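Local coordinates for pseudoalteromonas arctica PAMC 21717 (Pseudoalteromonas arctica, PDB 5YL7), which hydrolyses peptide bonds in proteins as a cold-active serine protease of the subtilase family, with calcium ions bound to its fold, at residues G19-P24 with A243-A248; A222-N227 with R315-T320. All blocks are in the same frame, centred on the assembly; numbering follows the deposited sequence.

Contact 1 (G19-P24 with A243-A248); sequences GGLNLP and AAPGGA
At an edge strand of the parallel sheet in this subtilase fold, strand 242-245, Ala244 and Pro245 meet Gly19 and Leu21 of the loop that leads into helix 23-27. The closest approach pairs a polar atom with a hydrocarbon ring: Gly19 O lies 3.3 Å from Pro245 CB and 3.4 Å from Pro245 CG. It sits to one face of the ring, displaced outward past the CB-CG side, with N and CA farther off.

Beside this, the seam is purely apolar. One methyl of Leu21 does the touching, with CD1 3.9 Å from Pro245 CD and 4.2 Å from Ala244 CB, so that it spans the junction between the two residues. The leucine side chain runs across the proline ring at about a right angle. Its first torsion, chi1 -146°, is twisted well away from a staggered value, and chi2 near 70° turns CD1 to the strand. Leu21 also packs on His286 and Val290 of helix 280-297, whereas Pro245 is covered by Trp12 and His13 of helix 12-15; the contact therefore fills the corner between the sheet edge and these two helices.

The chemistry is lopsided. Proline brings no backbone N-H, and Gly19 O, although buried, has no hydrogen-bond partner in the model. The ring methylenes can offer it at most a weak electrostatic contact. Across these two segments cohesion is left to van der Waals contact, while polar attachment of the loop comes from outside them, as in the bond from Arg315 to Gly20 O.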
loop_
_atom_site.group_PDB
_atom_site.type_symbol
_atom_site.label_atom_id
_atom_site.label_comp_id
_atom_site.label_asym_id
_atom_site.label_seq_id
_atom_site.Cartn_x
_atom_site.Cartn_y
_atom_site.Cartn_z
ATOM N N GLY A 19 15.380 5.275 -9.891
ATOM C CA GLY A 19 14.489 4.956 -8.767
ATOM C C GLY A 19 13.153 4.357 -9.176
ATOM O O GLY A 19 12.342 4.092 -8.259
ATOM N N GLY A 20 12.912 4.055 -10.428
ATOM C CA GLY A 20 11.623 3.562 -10.817
ATOM C C GLY A 20 11.482 2.075 -10.818
ATOM O O GLY A 20 12.402 1.293 -10.659
ATOM N N LEU A 21 10.203 1.648 -10.970
ATOM C CA LEU A 21 9.777 0.270 -10.846
ATOM C C LEU A 21 9.883 -0.578 -12.111
ATOM O O LEU A 21 9.518 -1.746 -12.116
ATOM C CB LEU A 21 8.349 0.213 -10.303
ATOM C CG LEU A 21 7.984 -0.943 -9.403
ATOM C CD1 LEU A 21 8.652 -0.891 -8.049
ATOM C CD2 LEU A 21 6.475 -1.044 -9.299
ATOM N N ASN A 22 10.295 0.037 -13.239
ATOM C CA ASN A 22 10.452 -0.649 -14.520
ATOM C C ASN A 22 9.135 -1.246 -14.982
ATOM O O ASN A 22 9.106 -2.387 -15.431
ATOM C CB ASN A 22 11.581 -1.708 -14.448
ATOM C CG ASN A 22 12.149 -2.053 -15.796
ATOM O OD1 ASN A 22 12.115 -1.224 -16.728
ATOM N ND2 ASN A 22 12.646 -3.272 -15.908
ATOM N N LEU A 23 8.086 -0.421 -14.913
ATOM C CA LEU A 23 6.717 -0.854 -15.264
ATOM C C LEU A 23 6.411 -0.924 -16.771
ATOM O O LEU A 23 5.697 -1.855 -17.155
ATOM C CB LEU A 23 5.729 -0.024 -14.545
ATOM C CG LEU A 23 5.506 -0.492 -13.101
ATOM C CD1 LEU A 23 4.891 0.626 -12.261
ATOM C CD2 LEU A 23 4.645 -1.773 -13.060
ATOM N N PRO A 24 6.865 0.026 -17.615
ATOM C CA PRO A 24 6.356 -0.056 -19.004
ATOM C C PRO A 24 6.572 -1.381 -19.665
ATOM O O PRO A 24 5.590 -1.891 -20.338
ATOM C CB PRO A 24 7.143 1.102 -19.656
ATOM C CG PRO A 24 7.244 2.148 -18.577
ATOM C CD PRO A 24 7.558 1.288 -17.339
ATOM N N ALA A 243 13.177 -3.356 -1.687
ATOM C CA ALA A 243 12.896 -1.958 -1.671
ATOM C C ALA A 243 12.075 -1.541 -2.853
ATOM O O ALA A 243 12.112 -2.183 -3.901
ATOM C CB ALA A 243 14.184 -1.164 -1.637
ATOM N N ALA A 244 11.432 -0.385 -2.732
ATOM C CA ALA A 244 10.671 0.204 -3.855
ATOM C C ALA A 244 10.656 1.708 -3.652
ATOM O O ALA A 244 10.854 2.166 -2.511
ATOM C CB ALA A 244 9.278 -0.408 -3.951
ATOM N N PRO A 245 10.326 2.490 -4.679
ATOM C CA PRO A 245 10.254 3.925 -4.484
ATOM C C PRO A 245 9.163 4.339 -3.569
ATOM O O PRO A 245 7.975 4.105 -3.816
ATOM C CB PRO A 245 10.042 4.436 -5.942
ATOM C CG PRO A 245 9.473 3.315 -6.637
ATOM C CD PRO A 245 10.121 2.110 -6.088
ATOM N N GLY A 246 9.512 5.068 -2.494
ATOM C CA GLY A 246 8.612 5.783 -1.650
ATOM C C GLY A 246 8.774 7.273 -1.569
ATOM O O GLY A 246 8.026 7.951 -0.913
ATOM N N GLY A 247 9.851 7.740 -2.242
ATOM C CA GLY A 247 10.096 9.187 -2.357
ATOM C C GLY A 247 10.877 9.766 -1.218
ATOM O O GLY A 247 10.938 9.225 -0.121
ATOM N N ALA A 248 11.528 10.875 -1.525
ATOM C CA ALA A 248 12.334 11.611 -0.513
ATOM C C ALA A 248 12.104 13.085 -0.727
ATOM O O ALA A 248 12.827 13.668 -1.604
ATOM C CB ALA A 248 13.761 11.195 -0.559
#

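Contact 2 (A222-N227 with R315-T320); sequences ASVGRN and RSFPAT
The two backbones stand well apart at the end of strand 219-224, where the CA atoms of Val224 and Phe317 are 9.0 Å apart, and draw together further on, with Asn227 CA and Ala319 CA separated by 6.6 Å. Side chains bridge the wider end. Val224 sends one branch, CG1, to the edge of the Phe317 ring, near the ring plane, at 4.0 Å from CE1 and 4.1 Å from CD1. This is a methyl resting against an aromatic rim, not a CH-pi contact over the face, and the two side chains cross obliquely. In both residues the group concerned lies anti to the carbonyl carbon (chi1 -62° for Val224 CG1, -65° for Phe317 CG), which brings methyl and ring into the gap from both sides. Ala243 of the neighbouring strand touches both, and Cys324 and Ile328 add further cover to the ring.

Where the backbones come closer, the contact lies at the surface. Across it, Asn227 O meets carbon: Pro318 CG at 3.7 Å and Ala319 CB at 3.8 Å. The same alanine methyl also has Asn227 ND2 3.9 Å away, so it sits beside the backbone carbonyl and the amide nitrogen of one residue. The other end of that amide, OD1, accepts a hydrogen bond from the backbone N of Gly229, closing an Asx turn that fixes the amide.

A buried valine against a partly exposed phenylalanine thus gives way to a more exposed patch. Here strand 219-224 of the parallel subtilase sheet runs out into a turn beside the surface loop that joins helices 303-312 and 331-338 and carries the Cys321-Cys324 disulfide.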
loop_
_atom_site.group_PDB
_atom_site.type_symbol
_atom_site.label_atom_id
_atom_site.label_comp_id
_atom_site.label_asym_id
_atom_site.label_seq_id
_atom_site.Cartn_x
_atom_site.Cartn_y
_atom_site.Cartn_z
ATOM N N ALA A 222 11.284 -1.647 2.211
ATOM C CA ALA A 222 12.027 -0.373 2.459
ATOM C C ALA A 222 11.763 0.562 1.296
ATOM O O ALA A 222 11.375 0.196 0.194
ATOM C CB ALA A 222 13.503 -0.653 2.620
ATOM N N SER A 223 12.028 1.863 1.524
ATOM C CA SER A 223 11.796 2.894 0.557
ATOM C C SER A 223 13.059 3.467 -0.050
ATOM O O SER A 223 13.993 3.798 0.757
ATOM C CB SER A 223 11.054 4.037 1.190
ATOM O OG SER A 223 10.937 5.130 0.276
ATOM N N VAL A 224 13.151 3.598 -1.348
ATOM C CA VAL A 224 14.154 4.395 -2.041
ATOM C C VAL A 224 13.564 5.678 -2.494
ATOM O O VAL A 224 12.373 5.839 -2.797
ATOM C CB VAL A 224 14.869 3.679 -3.173
ATOM C CG1 VAL A 224 15.641 2.464 -2.656
ATOM C CG2 VAL A 224 13.923 3.284 -4.284
ATOM N N GLY A 225 14.441 6.683 -2.634
ATOM C CA GLY A 225 14.096 7.945 -3.319
ATOM C C GLY A 225 14.342 7.858 -4.772
ATOM O O GLY A 225 14.770 6.861 -5.347
ATOM N N ARG A 226 14.202 9.012 -5.439
ATOM C CA ARG A 226 14.414 9.168 -6.854
ATOM C C ARG A 226 15.852 8.902 -7.285
ATOM O O ARG A 226 16.073 8.579 -8.439
ATOM C CB ARG A 226 13.883 10.561 -7.276
ATOM C CG ARG A 226 13.839 10.767 -8.775
ATOM C CD ARG A 226 13.046 12.030 -9.069
ATOM N NE ARG A 226 12.799 12.217 -10.489
ATOM C CZ ARG A 226 11.997 13.209 -10.914
ATOM N NH1 ARG A 226 11.480 14.080 -10.076
ATOM N NH2 ARG A 226 11.636 13.182 -12.172
ATOM N N ASN A 227 16.793 8.971 -6.368
ATOM C CA ASN A 227 18.149 8.580 -6.650
ATOM C C ASN A 227 18.383 7.081 -6.664
ATOM O O ASN A 227 19.460 6.628 -7.016
ATOM C CB ASN A 227 19.174 9.226 -5.657
ATOM C CG ASN A 227 18.966 8.769 -4.220
ATOM O OD1 ASN A 227 17.923 8.187 -3.873
ATOM N ND2 ASN A 227 19.983 8.879 -3.401
ATOM N N ARG A 315 16.543 -5.550 -8.926
ATOM C CA ARG A 315 17.690 -4.938 -9.613
ATOM C C ARG A 315 18.533 -4.203 -8.615
ATOM O O ARG A 315 18.183 -3.982 -7.455
ATOM C CB ARG A 315 17.222 -3.992 -10.730
ATOM C CG ARG A 315 16.632 -2.642 -10.238
ATOM C CD ARG A 315 16.168 -1.728 -11.261
ATOM N NE ARG A 315 15.551 -0.619 -10.608
ATOM C CZ ARG A 315 16.019 0.532 -10.273
ATOM N NH1 ARG A 315 15.180 1.512 -9.987
ATOM N NH2 ARG A 315 17.322 0.855 -10.158
ATOM N N SER A 316 19.770 -3.847 -9.025
ATOM C CA SER A 316 20.743 -3.213 -8.189
ATOM C C SER A 316 20.318 -1.839 -7.715
ATOM O O SER A 316 19.630 -1.114 -8.426
ATOM C CB SER A 316 22.120 -3.086 -8.892
ATOM O OG SER A 316 22.671 -4.377 -9.209
ATOM N N PHE A 317 20.871 -1.472 -6.588
ATOM C CA PHE A 317 20.748 -0.117 -6.091
ATOM C C PHE A 317 21.781 0.822 -6.771
ATOM O O PHE A 317 22.961 0.519 -6.635
ATOM C CB PHE A 317 20.953 -0.054 -4.586
ATOM C CG PHE A 317 19.914 -0.768 -3.768
ATOM C CD1 PHE A 317 18.659 -0.229 -3.576
ATOM C CD2 PHE A 317 20.235 -1.976 -3.190
ATOM C CE1 PHE A 317 17.760 -0.941 -2.811
ATOM C CE2 PHE A 317 19.302 -2.687 -2.458
ATOM C CZ PHE A 317 18.100 -2.159 -2.271
ATOM N N PRO A 318 21.365 1.883 -7.378
ATOM C CA PRO A 318 22.400 2.789 -7.999
ATOM C C PRO A 318 22.974 3.705 -6.976
ATOM O O PRO A 318 23.938 4.411 -7.358
ATOM C CB PRO A 318 21.625 3.527 -9.046
ATOM C CG PRO A 318 20.250 3.427 -8.733
ATOM C CD PRO A 318 20.000 2.151 -7.912
ATOM N N ALA A 319 22.451 3.826 -5.777
ATOM C CA ALA A 319 23.003 4.588 -4.701
ATOM C C ALA A 319 22.869 3.789 -3.424
ATOM O O ALA A 319 21.990 2.877 -3.346
ATOM C CB ALA A 319 22.332 5.955 -4.620
ATOM N N THR A 320 23.584 4.187 -2.403
ATOM C CA THR A 320 23.697 3.426 -1.155
ATOM C C THR A 320 22.226 3.069 -0.624
ATOM O O THR A 320 21.427 3.984 -0.418
ATOM C CB THR A 320 24.338 4.360 -0.035
ATOM O OG1 THR A 320 25.587 4.983 -0.486
ATOM C CG2 THR A 320 24.647 3.586 1.244
#

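Overall arrangement
The centres of the two contacts lie 8 Å apart, and two polar bridges join them. Within the parallel sheet, Val224 N and Ala244 O are 2.9 Å apart, a probable hydrogen bond between neighbouring strands. Beyond the sheet edge, Arg315 NH1 of contact 2 reaches Gly20 O of contact 1 at 2.9 Å, linking the loop after helix 303-312 to that before 23-27. Segments 19-24 and 315-320 thus meet at this sheet edge, against strand 242-245 and the end of 219-224 respectively. A calcium ion bound by Val218, Asp241 and Glu307 lies near where these strands begin. Helix 280-297, against which contact 1 packs, probably carries the catalytic serine near its start, as in other subtilases.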